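Local coordinates for protein putative prephenate dehydratase (Streptococcus mutans, PDB 4LUB) that probably catalyses the conversion of prephenate to 3-phenylpyruvate, with loss of carbon dioxide and water, in the biosynthesis of L-phenylalanine, at residues B[193-201]-B[255-263]; B[215-226]-B[239-250]. All coordinates share one frame; numbering follows the deposited sequence.

In the fold
Both contacts belong to the ACT domain, whose order of strands and helices gives the βαββαβ fold of an antiparallel sheet with two helices packed on one face. Contact 1 joins strand 189-199 to the end of helix 248-261; contact 2 pairs strands 222-229 and 237-244 and brings in the start of that helix. Their centres lie about 11 Å apart. S195 OG and D242 OD1, 2.7 Å apart, probably form a hydrogen bond between neighbouring strands, and R218 NH1 forms a salt bridge with E257 OE1 at 2.6 Å. In relatives, ACT domains bind phenylalanine as a regulator; no ligand is among the atoms at either contact.

Contact 1 (B[193-201]-B[255-263]); sequences KISLALTLP and LEELTSIGI
L196 and L255 meet through one methyl of the helix residue: L255 CD2 lies 3.7 Å from L196 CD1 and only slightly farther from L196 CD2, nearly straddled by the strand leucine's fork. CG of L255 stands anti to its carbonyl carbon (chi1 -59°), a setting that carries the branch from the flank of the helix toward the strand. I194 CD1 makes a looser contact, 4.5 Å, with the other methyl, L255 CD1. One helical turn on, L198 and L258 cross at about a right angle, with L198 CD2 3.7 Å from L258 CD1. The same L198 methyl also approaches I263, the second residue past the helix. Held anti to the backbone N, I263 CG2 reaches the end of the strand, 3.6 Å from T199 O. The other branch rests with I263 CG1 4.0 Å from P201 CD. The backbone reaches this point through a Schellman motif at G262, whose phi is positive; P201 CG sits 3.5 Å from G262 O. Helix and strand segments run 15° from parallel, their axes 11.5 Å apart, with leucine and isoleucine side chains of both segments meeting between them. The interface therefore rests on close packing and the burial of hydrocarbon, with no polar side-chain pairing between strand and helix.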
loop_
_atom_site.group_PDB
_atom_site.type_symbol
_atom_site.label_atom_id
_atom_site.label_comp_id
_atom_site.label_asym_id
_atom_site.label_seq_id
_atom_site.Cartn_x
_atom_site.Cartn_y
_atom_site.Cartn_z
ATOM N N LYS B 193 -4.091 -9.570 -16.872
ATOM C CA LYS B 193 -4.319 -8.424 -16.004
ATOM C C LYS B 193 -3.957 -7.104 -16.661
ATOM O O LYS B 193 -3.247 -7.069 -17.654
ATOM C CB LYS B 193 -3.518 -8.574 -14.699
ATOM C CG LYS B 193 -4.155 -9.526 -13.688
ATOM C CD LYS B 193 -3.286 -9.693 -12.447
ATOM C CE LYS B 193 -3.915 -10.663 -11.453
ATOM N NZ LYS B 193 -3.101 -10.831 -10.210
ATOM N N ILE B 194 -4.446 -6.018 -16.072
ATOM C CA ILE B 194 -4.040 -4.678 -16.453
ATOM C C ILE B 194 -3.753 -3.952 -15.151
ATOM O O ILE B 194 -4.504 -4.077 -14.184
ATOM C CB ILE B 194 -5.123 -3.929 -17.293
ATOM C CG1 ILE B 194 -4.721 -2.476 -17.513
ATOM C CG2 ILE B 194 -6.500 -3.984 -16.618
ATOM C CD1 ILE B 194 -5.512 -1.782 -18.615
ATOM N N SER B 195 -2.645 -3.222 -15.115
ATOM C CA SER B 195 -2.293 -2.437 -13.937
ATOM C C SER B 195 -2.342 -0.958 -14.256
ATOM O O SER B 195 -1.836 -0.514 -15.287
ATOM C CB SER B 195 -0.906 -2.814 -13.414
ATOM O OG SER B 195 -0.880 -4.159 -12.979
ATOM N N LEU B 196 -2.959 -0.200 -13.362
ATOM C CA LEU B 196 -3.151 1.216 -13.581
ATOM C C LEU B 196 -2.578 1.998 -12.417
ATOM O O LEU B 196 -2.584 1.525 -11.275
ATOM C CB LEU B 196 -4.640 1.549 -13.726
ATOM C CG LEU B 196 -5.420 1.003 -14.925
ATOM C CD1 LEU B 196 -6.925 1.202 -14.701
ATOM C CD2 LEU B 196 -4.975 1.560 -16.266
ATOM N N ALA B 197 -2.050 3.181 -12.702
ATOM C CA ALA B 197 -1.794 4.140 -11.643
ATOM C C ALA B 197 -2.803 5.282 -11.765
ATOM O O ALA B 197 -2.821 5.988 -12.773
ATOM C CB ALA B 197 -0.357 4.658 -11.713
ATOM N N LEU B 198 -3.658 5.444 -10.758
ATOM C CA LEU B 198 -4.692 6.481 -10.789
ATOM C C LEU B 198 -4.356 7.629 -9.860
ATOM O O LEU B 198 -3.851 7.420 -8.755
ATOM C CB LEU B 198 -6.074 5.949 -10.392
ATOM C CG LEU B 198 -6.729 4.700 -10.968
ATOM C CD1 LEU B 198 -7.905 4.340 -10.088
ATOM C CD2 LEU B 198 -7.208 4.958 -12.369
ATOM N N THR B 199 -4.649 8.840 -10.317
ATOM C CA THR B 199 -4.705 10.005 -9.443
ATOM C C THR B 199 -6.126 10.555 -9.480
ATOM O O THR B 199 -6.805 10.486 -10.505
ATOM C CB THR B 199 -3.706 11.087 -9.845
ATOM O OG1 THR B 199 -3.825 11.354 -11.247
ATOM C CG2 THR B 199 -2.290 10.619 -9.551
ATOM N N LEU B 200 -6.582 11.089 -8.357
ATOM C CA LEU B 200 -7.970 11.484 -8.241
ATOM C C LEU B 200 -8.100 13.007 -8.374
ATOM O O LEU B 200 -7.116 13.722 -8.210
ATOM C CB LEU B 200 -8.511 10.987 -6.897
ATOM C CG LEU B 200 -8.452 9.453 -6.807
ATOM C CD1 LEU B 200 -8.569 8.976 -5.374
ATOM C CD2 LEU B 200 -9.482 8.775 -7.698
ATOM N N PRO B 201 -9.309 13.503 -8.691
ATOM C CA PRO B 201 -9.525 14.956 -8.771
ATOM C C PRO B 201 -9.333 15.605 -7.406
ATOM O O PRO B 201 -9.885 15.114 -6.417
ATOM C CB PRO B 201 -10.979 15.081 -9.246
ATOM C CG PRO B 201 -11.277 13.789 -9.905
ATOM C CD PRO B 201 -10.477 12.750 -9.178
ATOM N N LEU B 255 -12.108 2.471 -18.803
ATOM C CA LEU B 255 -11.127 3.565 -18.879
ATOM C C LEU B 255 -11.705 4.855 -19.446
ATOM O O LEU B 255 -11.388 5.941 -18.961
ATOM C CB LEU B 255 -9.908 3.158 -19.713
ATOM C CG LEU B 255 -9.142 1.935 -19.215
ATOM C CD1 LEU B 255 -8.067 1.529 -20.203
ATOM C CD2 LEU B 255 -8.536 2.227 -17.845
ATOM N N GLU B 256 -12.507 4.740 -20.506
ATOM C CA GLU B 256 -13.243 5.888 -21.040
ATOM C C GLU B 256 -14.120 6.558 -19.978
ATOM O O GLU B 256 -14.138 7.784 -19.872
ATOM C CB GLU B 256 -14.092 5.484 -22.254
ATOM C CG GLU B 256 -13.282 5.077 -23.478
ATOM C CD GLU B 256 -14.147 4.830 -24.708
ATOM O OE1 GLU B 256 -15.340 5.192 -24.693
ATOM O OE2 GLU B 256 -13.639 4.240 -25.682
ATOM N N GLU B 257 -14.859 5.767 -19.207
ATOM C CA GLU B 257 -15.658 6.332 -18.120
ATOM C C GLU B 257 -14.813 7.061 -17.059
ATOM O O GLU B 257 -15.208 8.121 -16.575
ATOM C CB GLU B 257 -16.528 5.259 -17.448
ATOM C CG GLU B 257 -17.586 5.888 -16.536
ATOM C CD GLU B 257 -18.583 4.908 -15.934
ATOM O OE1 GLU B 257 -18.556 3.694 -16.254
ATOM O OE2 GLU B 257 -19.393 5.374 -15.107
ATOM N N LEU B 258 -13.682 6.484 -16.666
ATOM C CA LEU B 258 -12.751 7.193 -15.783
ATOM C C LEU B 258 -12.442 8.597 -16.300
ATOM O O LEU B 258 -12.585 9.586 -15.569
ATOM C CB LEU B 258 -11.451 6.407 -15.608
ATOM C CG LEU B 258 -11.529 5.098 -14.825
ATOM C CD1 LEU B 258 -10.132 4.564 -14.551
ATOM C CD2 LEU B 258 -12.265 5.307 -13.515
ATOM N N THR B 259 -11.998 8.675 -17.552
ATOM C CA THR B 259 -11.781 9.954 -18.228
ATOM C C THR B 259 -12.991 10.891 -18.150
ATOM O O THR B 259 -12.854 12.057 -17.778
ATOM C CB THR B 259 -11.389 9.736 -19.703
ATOM O OG1 THR B 259 -10.248 8.868 -19.757
ATOM C CG2 THR B 259 -11.009 11.058 -20.358
ATOM N N SER B 260 -14.169 10.384 -18.499
ATOM C CA SER B 260 -15.389 11.182 -18.424
ATOM C C SER B 260 -15.688 11.690 -17.012
ATOM O O SER B 260 -16.337 12.720 -16.855
ATOM C CB SER B 260 -16.587 10.376 -18.952
ATOM O OG SER B 260 -17.188 9.601 -17.922
ATOM N N ILE B 261 -15.212 10.974 -15.997
ATOM C CA ILE B 261 -15.395 11.380 -14.601
ATOM C C ILE B 261 -14.312 12.389 -14.165
ATOM O O ILE B 261 -14.423 13.039 -13.123
ATOM C CB ILE B 261 -15.410 10.126 -13.663
ATOM C CG1 ILE B 261 -16.693 9.327 -13.879
ATOM C CG2 ILE B 261 -15.403 10.494 -12.197
ATOM C CD1 ILE B 261 -16.630 7.923 -13.313
ATOM N N GLY B 262 -13.272 12.535 -14.976
ATOM C CA GLY B 262 -12.148 13.372 -14.599
ATOM C C GLY B 262 -11.082 12.676 -13.769
ATOM O O GLY B 262 -10.230 13.335 -13.175
ATOM N N ILE B 263 -11.127 11.349 -13.711
ATOM C CA ILE B 263 -10.070 10.581 -13.057
ATOM C C ILE B 263 -8.955 10.281 -14.052
ATOM O O ILE B 263 -9.206 9.750 -15.139
ATOM C CB ILE B 263 -10.602 9.259 -12.451
ATOM C CG1 ILE B 263 -11.602 9.552 -11.330
ATOM C CG2 ILE B 263 -9.460 8.414 -11.898
ATOM C CD1 ILE B 263 -12.607 8.445 -11.112
#

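Contact 2 (B[215-226]-B[239-250]); sequences FAWRGIDLTKIE and FIIDFENHNEKL
F215 and F243 form an unusually close offset stack, their centroids 3.7 Å apart and planes at 11°, with F243 CE2 over the centre of the F215 ring. L222 packs against the opposite face of F243, and its CB lies 3.5 Å from F243 CE1; the exact seat of L222 CD2 is doubtful. D221 O meets the F243 ring at its edge. The hairpin also carries a beta bulge: L222 pairs with F243 in a non-hydrogen-bonded pair, yet K224 pairs with D242, so T223 is the extra residue, its N donating to D242 O at 3.0 Å from above the carbonyl plane. From K224 on the ladder is regular: I225 faces I241 in a non-hydrogen-bonded pair, then E226 and I240 form a hydrogen-bonded one. K224, with CG anti to the backbone N (chi1 179°), lays CD 3.3 Å from D242 OD2. Water 3 bridges K224 NZ and D242 OD1, while water 2 joins D242 OD2 to T223 OG1. S60 and E54 also hold K224 NZ; R174 pairs with D242 OD2, and S195 OG probably hydrogen-bonds to D242 OD1. L250 CD1 packs 3.8 Å from R218 CD. F215, from helix 208-216, also touches L196 of strand 189-199 and A254 and L258 of helix 248-261; K224 and I240 meet F65 of helix 62-70, and I225 packs on L208 of the second subunit.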
loop_
_atom_site.group_PDB
_atom_site.type_symbol
_atom_site.label_atom_id
_atom_site.label_comp_id
_atom_site.label_asym_id
_atom_site.label_seq_id
_atom_site.Cartn_x
_atom_site.Cartn_y
_atom_site.Cartn_z
ATOM N N PHE B 215 -15.300 0.013 -12.636
ATOM C CA PHE B 215 -14.955 -1.360 -12.974
ATOM C C PHE B 215 -15.922 -2.359 -12.360
ATOM O O PHE B 215 -16.261 -3.373 -12.976
ATOM C CB PHE B 215 -13.526 -1.670 -12.529
ATOM C CG PHE B 215 -12.477 -0.949 -13.326
ATOM C CD1 PHE B 215 -12.072 0.327 -12.972
ATOM C CD2 PHE B 215 -11.898 -1.551 -14.432
ATOM C CE1 PHE B 215 -11.106 0.993 -13.711
ATOM C CE2 PHE B 215 -10.931 -0.890 -15.176
ATOM C CZ PHE B 215 -10.539 0.381 -14.809
ATOM N N ALA B 216 -16.328 -2.078 -11.124
ATOM C CA ALA B 216 -17.229 -2.953 -10.389
ATOM C C ALA B 216 -18.563 -3.200 -11.086
ATOM O O ALA B 216 -18.974 -4.352 -11.236
ATOM C CB ALA B 216 -17.477 -2.389 -8.990
ATOM N N TRP B 217 -19.243 -2.137 -11.513
ATOM C CA TRP B 217 -20.554 -2.333 -12.136
ATOM C C TRP B 217 -20.437 -3.149 -13.418
ATOM O O TRP B 217 -21.368 -3.868 -13.764
ATOM C CB TRP B 217 -21.297 -0.986 -12.361
ATOM C CG TRP B 217 -20.935 -0.100 -13.563
ATOM C CD1 TRP B 217 -20.210 1.060 -13.530
ATOM C CD2 TRP B 217 -21.311 -0.294 -14.941
ATOM N NE1 TRP B 217 -20.101 1.595 -14.802
ATOM C CE2 TRP B 217 -20.760 0.781 -15.681
ATOM C CE3 TRP B 217 -22.037 -1.275 -15.621
ATOM C CZ2 TRP B 217 -20.932 0.904 -17.059
ATOM C CZ3 TRP B 217 -22.202 -1.148 -16.999
ATOM C CH2 TRP B 217 -21.650 -0.070 -17.698
ATOM N N ARG B 218 -19.277 -3.112 -14.074
ATOM C CA ARG B 218 -19.079 -3.910 -15.283
ATOM C C ARG B 218 -18.634 -5.332 -14.951
ATOM O O ARG B 218 -18.420 -6.143 -15.850
ATOM C CB ARG B 218 -18.035 -3.266 -16.212
ATOM C CG ARG B 218 -18.317 -1.824 -16.616
ATOM C CD ARG B 218 -17.273 -1.320 -17.610
ATOM N NE ARG B 218 -17.774 -0.202 -18.407
ATOM C CZ ARG B 218 -17.816 1.062 -17.998
ATOM N NH1 ARG B 218 -17.365 1.406 -16.794
ATOM N NH2 ARG B 218 -18.300 1.989 -18.801
ATOM N N GLY B 219 -18.507 -5.638 -13.664
ATOM C CA GLY B 219 -18.008 -6.935 -13.247
ATOM C C GLY B 219 -16.541 -7.222 -13.541
ATOM O O GLY B 219 -16.142 -8.383 -13.621
ATOM N N ILE B 220 -15.740 -6.179 -13.724
ATOM C CA ILE B 220 -14.289 -6.352 -13.860
ATOM C C ILE B 220 -13.666 -6.374 -12.465
ATOM O O ILE B 220 -13.674 -5.362 -11.764
ATOM C CB ILE B 220 -13.655 -5.242 -14.717
ATOM C CG1 ILE B 220 -14.242 -5.268 -16.140
ATOM C CG2 ILE B 220 -12.126 -5.387 -14.765
ATOM C CD1 ILE B 220 -14.115 -3.940 -16.881
ATOM N N ASP B 221 -13.128 -7.524 -12.065
ATOM C CA ASP B 221 -12.644 -7.710 -10.687
ATOM C C ASP B 221 -11.320 -7.027 -10.387
ATOM O O ASP B 221 -10.339 -7.213 -11.098
ATOM C CB ASP B 221 -12.499 -9.199 -10.346
ATOM C CG ASP B 221 -13.832 -9.916 -10.303
ATOM O OD1 ASP B 221 -14.832 -9.277 -9.931
ATOM O OD2 ASP B 221 -13.867 -11.123 -10.594
ATOM N N LEU B 222 -11.318 -6.257 -9.305
ATOM C CA LEU B 222 -10.110 -5.680 -8.734
ATOM C C LEU B 222 -9.352 -6.784 -8.010
ATOM O O LEU B 222 -9.925 -7.500 -7.187
ATOM C CB LEU B 222 -10.482 -4.542 -7.772
ATOM C CG LEU B 222 -9.508 -3.549 -7.105
ATOM C CD1 LEU B 222 -8.680 -4.193 -6.019
ATOM C CD2 LEU B 222 -8.615 -2.849 -8.104
ATOM N N THR B 223 -8.071 -6.938 -8.331
ATOM C CA THR B 223 -7.278 -8.008 -7.735
ATOM C C THR B 223 -6.167 -7.467 -6.845
ATOM O O THR B 223 -5.535 -8.219 -6.107
ATOM C CB THR B 223 -6.662 -8.924 -8.814
ATOM O OG1 THR B 223 -5.680 -8.197 -9.566
ATOM C CG2 THR B 223 -7.744 -9.445 -9.758
ATOM N N LYS B 224 -5.937 -6.162 -6.924
ATOM C CA LYS B 224 -4.954 -5.500 -6.075
ATOM C C LYS B 224 -5.144 -3.994 -6.042
ATOM O O LYS B 224 -5.466 -3.386 -7.062
ATOM C CB LYS B 224 -3.540 -5.828 -6.566
ATOM C CG LYS B 224 -2.426 -5.182 -5.766
ATOM C CD LYS B 224 -1.111 -5.313 -6.508
ATOM C CE LYS B 224 -0.136 -4.203 -6.131
ATOM N NZ LYS B 224 1.251 -4.528 -6.589
ATOM N N ILE B 225 -4.921 -3.402 -4.879
ATOM C CA ILE B 225 -4.853 -1.957 -4.753
ATOM C C ILE B 225 -3.801 -1.561 -3.734
ATOM O O ILE B 225 -3.762 -2.085 -2.624
ATOM C CB ILE B 225 -6.195 -1.323 -4.365
ATOM C CG1 ILE B 225 -6.024 0.192 -4.221
ATOM C CG2 ILE B 225 -6.727 -1.936 -3.082
ATOM C CD1 ILE B 225 -7.284 0.984 -4.470
ATOM N N GLU B 226 -2.945 -0.636 -4.127
ATOM C CA GLU B 226 -1.895 -0.158 -3.256
ATOM C C GLU B 226 -1.734 1.332 -3.467
ATOM O O GLU B 226 -1.723 1.801 -4.596
ATOM C CB GLU B 226 -0.588 -0.883 -3.562
ATOM C CG GLU B 226 0.569 -0.493 -2.660
ATOM C CD GLU B 226 0.910 -1.570 -1.656
ATOM O OE1 GLU B 226 1.265 -2.683 -2.077
ATOM O OE2 GLU B 226 0.824 -1.305 -0.446
ATOM N N PHE B 239 -2.649 5.681 -6.800
ATOM C CA PHE B 239 -3.059 4.322 -6.483
ATOM C C PHE B 239 -2.680 3.322 -7.558
ATOM O O PHE B 239 -2.979 3.516 -8.731
ATOM C CB PHE B 239 -4.574 4.294 -6.227
ATOM C CG PHE B 239 -5.000 5.212 -5.121
ATOM C CD1 PHE B 239 -4.977 4.780 -3.808
ATOM C CD2 PHE B 239 -5.374 6.515 -5.386
ATOM C CE1 PHE B 239 -5.348 5.628 -2.776
ATOM C CE2 PHE B 239 -5.746 7.366 -4.360
ATOM C CZ PHE B 239 -5.732 6.922 -3.057
ATOM N N ILE B 240 -2.021 2.247 -7.138
ATOM C CA ILE B 240 -1.762 1.112 -8.013
ATOM C C ILE B 240 -2.912 0.136 -7.922
ATOM O O ILE B 240 -3.184 -0.426 -6.867
ATOM C CB ILE B 240 -0.475 0.371 -7.646
ATOM C CG1 ILE B 240 0.671 1.361 -7.506
ATOM C CG2 ILE B 240 -0.154 -0.682 -8.701
ATOM C CD1 ILE B 240 0.886 2.147 -8.777
ATOM N N ILE B 241 -3.600 -0.031 -9.039
ATOM C CA ILE B 241 -4.696 -0.974 -9.141
ATOM C C ILE B 241 -4.507 -2.017 -10.248
ATOM O O ILE B 241 -4.152 -1.681 -11.378
ATOM C CB ILE B 241 -6.023 -0.192 -9.317
ATOM C CG1 ILE B 241 -6.315 0.602 -8.055
ATOM C CG2 ILE B 241 -7.190 -1.145 -9.445
ATOM C CD1 ILE B 241 -7.421 1.596 -8.185
ATOM N N ASP B 242 -4.730 -3.283 -9.904
ATOM C CA ASP B 242 -4.768 -4.355 -10.895
ATOM C C ASP B 242 -6.213 -4.797 -11.118
ATOM O O ASP B 242 -6.998 -4.895 -10.170
ATOM C CB ASP B 242 -3.938 -5.578 -10.480
ATOM C CG ASP B 242 -2.478 -5.257 -10.175
ATOM O OD1 ASP B 242 -1.990 -4.139 -10.472
ATOM O OD2 ASP B 242 -1.804 -6.170 -9.664
ATOM N N PHE B 243 -6.544 -5.090 -12.372
ATOM C CA PHE B 243 -7.841 -5.647 -12.722
ATOM C C PHE B 243 -7.623 -6.802 -13.670
ATOM O O PHE B 243 -6.657 -6.819 -14.432
ATOM C CB PHE B 243 -8.732 -4.611 -13.418
ATOM C CG PHE B 243 -9.292 -3.564 -12.505
ATOM C CD1 PHE B 243 -10.317 -3.869 -11.631
ATOM C CD2 PHE B 243 -8.816 -2.267 -12.537
ATOM C CE1 PHE B 243 -10.841 -2.911 -10.791
ATOM C CE2 PHE B 243 -9.347 -1.310 -11.698
ATOM C CZ PHE B 243 -10.357 -1.629 -10.824
ATOM N N GLU B 244 -8.531 -7.765 -13.633
ATOM C CA GLU B 244 -8.528 -8.815 -14.630
ATOM C C GLU B 244 -8.742 -8.185 -15.999
ATOM O O GLU B 244 -9.545 -7.260 -16.152
ATOM C CB GLU B 244 -9.571 -9.882 -14.313
ATOM C CG GLU B 244 -8.965 -11.022 -13.498
ATOM C CD GLU B 244 -9.981 -11.980 -12.930
ATOM O OE1 GLU B 244 -11.121 -12.027 -13.443
ATOM O OE2 GLU B 244 -9.628 -12.692 -11.963
ATOM N N ASN B 245 -7.976 -8.648 -16.980
ATOM C CA ASN B 245 -8.048 -8.092 -18.324
ATOM C C ASN B 245 -8.461 -9.153 -19.337
ATOM O O ASN B 245 -7.931 -9.211 -20.443
ATOM C CB ASN B 245 -6.694 -7.492 -18.715
ATOM C CG ASN B 245 -6.783 -6.583 -19.926
ATOM O OD1 ASN B 245 -7.756 -5.847 -20.092
ATOM N ND2 ASN B 245 -5.792 -6.670 -20.806
ATOM N N HIS B 246 -9.413 -9.991 -18.950
ATOM C CA HIS B 246 -9.932 -11.037 -19.827
ATOM C C HIS B 246 -10.828 -10.450 -20.914
ATOM O O HIS B 246 -10.882 -10.957 -22.029
ATOM C CB HIS B 246 -10.674 -12.092 -19.006
ATOM C CG HIS B 246 -9.774 -12.894 -18.124
ATOM N ND1 HIS B 246 -8.822 -13.759 -18.628
ATOM C CD2 HIS B 246 -9.660 -12.950 -16.778
ATOM C CE1 HIS B 246 -8.170 -14.319 -17.627
ATOM N NE2 HIS B 246 -8.656 -13.845 -16.494
ATOM N N ASN B 247 -11.532 -9.377 -20.574
ATOM C CA ASN B 247 -12.400 -8.712 -21.534
ATOM C C ASN B 247 -11.859 -7.317 -21.804
ATOM O O ASN B 247 -12.244 -6.346 -21.155
ATOM C CB ASN B 247 -13.836 -8.653 -20.983
ATOM C CG ASN B 247 -14.858 -8.248 -22.032
ATOM O OD1 ASN B 247 -14.527 -7.632 -23.044
ATOM N ND2 ASN B 247 -16.116 -8.574 -21.775
ATOM N N GLU B 248 -10.976 -7.230 -22.794
ATOM C CA GLU B 248 -10.229 -6.010 -23.047
ATOM C C GLU B 248 -11.100 -4.876 -23.580
ATOM O O GLU B 248 -10.810 -3.710 -23.349
ATOM C CB GLU B 248 -9.086 -6.295 -24.030
ATOM C CG GLU B 248 -7.921 -7.059 -23.424
ATOM C CD GLU B 248 -6.616 -6.779 -24.144
ATOM O OE1 GLU B 248 -6.309 -7.518 -25.107
ATOM O OE2 GLU B 248 -5.906 -5.824 -23.744
ATOM N N LYS B 249 -12.206 -5.213 -24.230
ATOM C CA LYS B 249 -13.036 -4.176 -24.824
ATOM C C LYS B 249 -13.931 -3.543 -23.756
ATOM O O LYS B 249 -14.176 -2.340 -23.782
ATOM C CB LYS B 249 -13.892 -4.765 -25.951
ATOM C CG LYS B 249 -14.809 -3.782 -26.656
ATOM C CD LYS B 249 -14.132 -3.219 -27.895
ATOM C CE LYS B 249 -15.155 -2.763 -28.921
ATOM N NZ LYS B 249 -15.938 -3.911 -29.446
ATOM N N LEU B 250 -14.389 -4.350 -22.805
ATOM C CA LEU B 250 -15.091 -3.833 -21.631
ATOM C C LEU B 250 -14.204 -2.969 -20.729
ATOM O O LEU B 250 -14.640 -1.932 -20.226
ATOM C CB LEU B 250 -15.702 -4.987 -20.846
ATOM C CG LEU B 250 -16.810 -4.594 -19.856
ATOM C CD1 LEU B 250 -17.908 -3.703 -20.485
ATOM C CD2 LEU B 250 -17.411 -5.853 -19.235
HETATM O O HOH W 1 -13.226 -9.680 -13.878
HETATM O O HOH W 2 -3.132 -8.413 -8.876
HETATM O O HOH W 3 0.701 -4.192 -9.413
#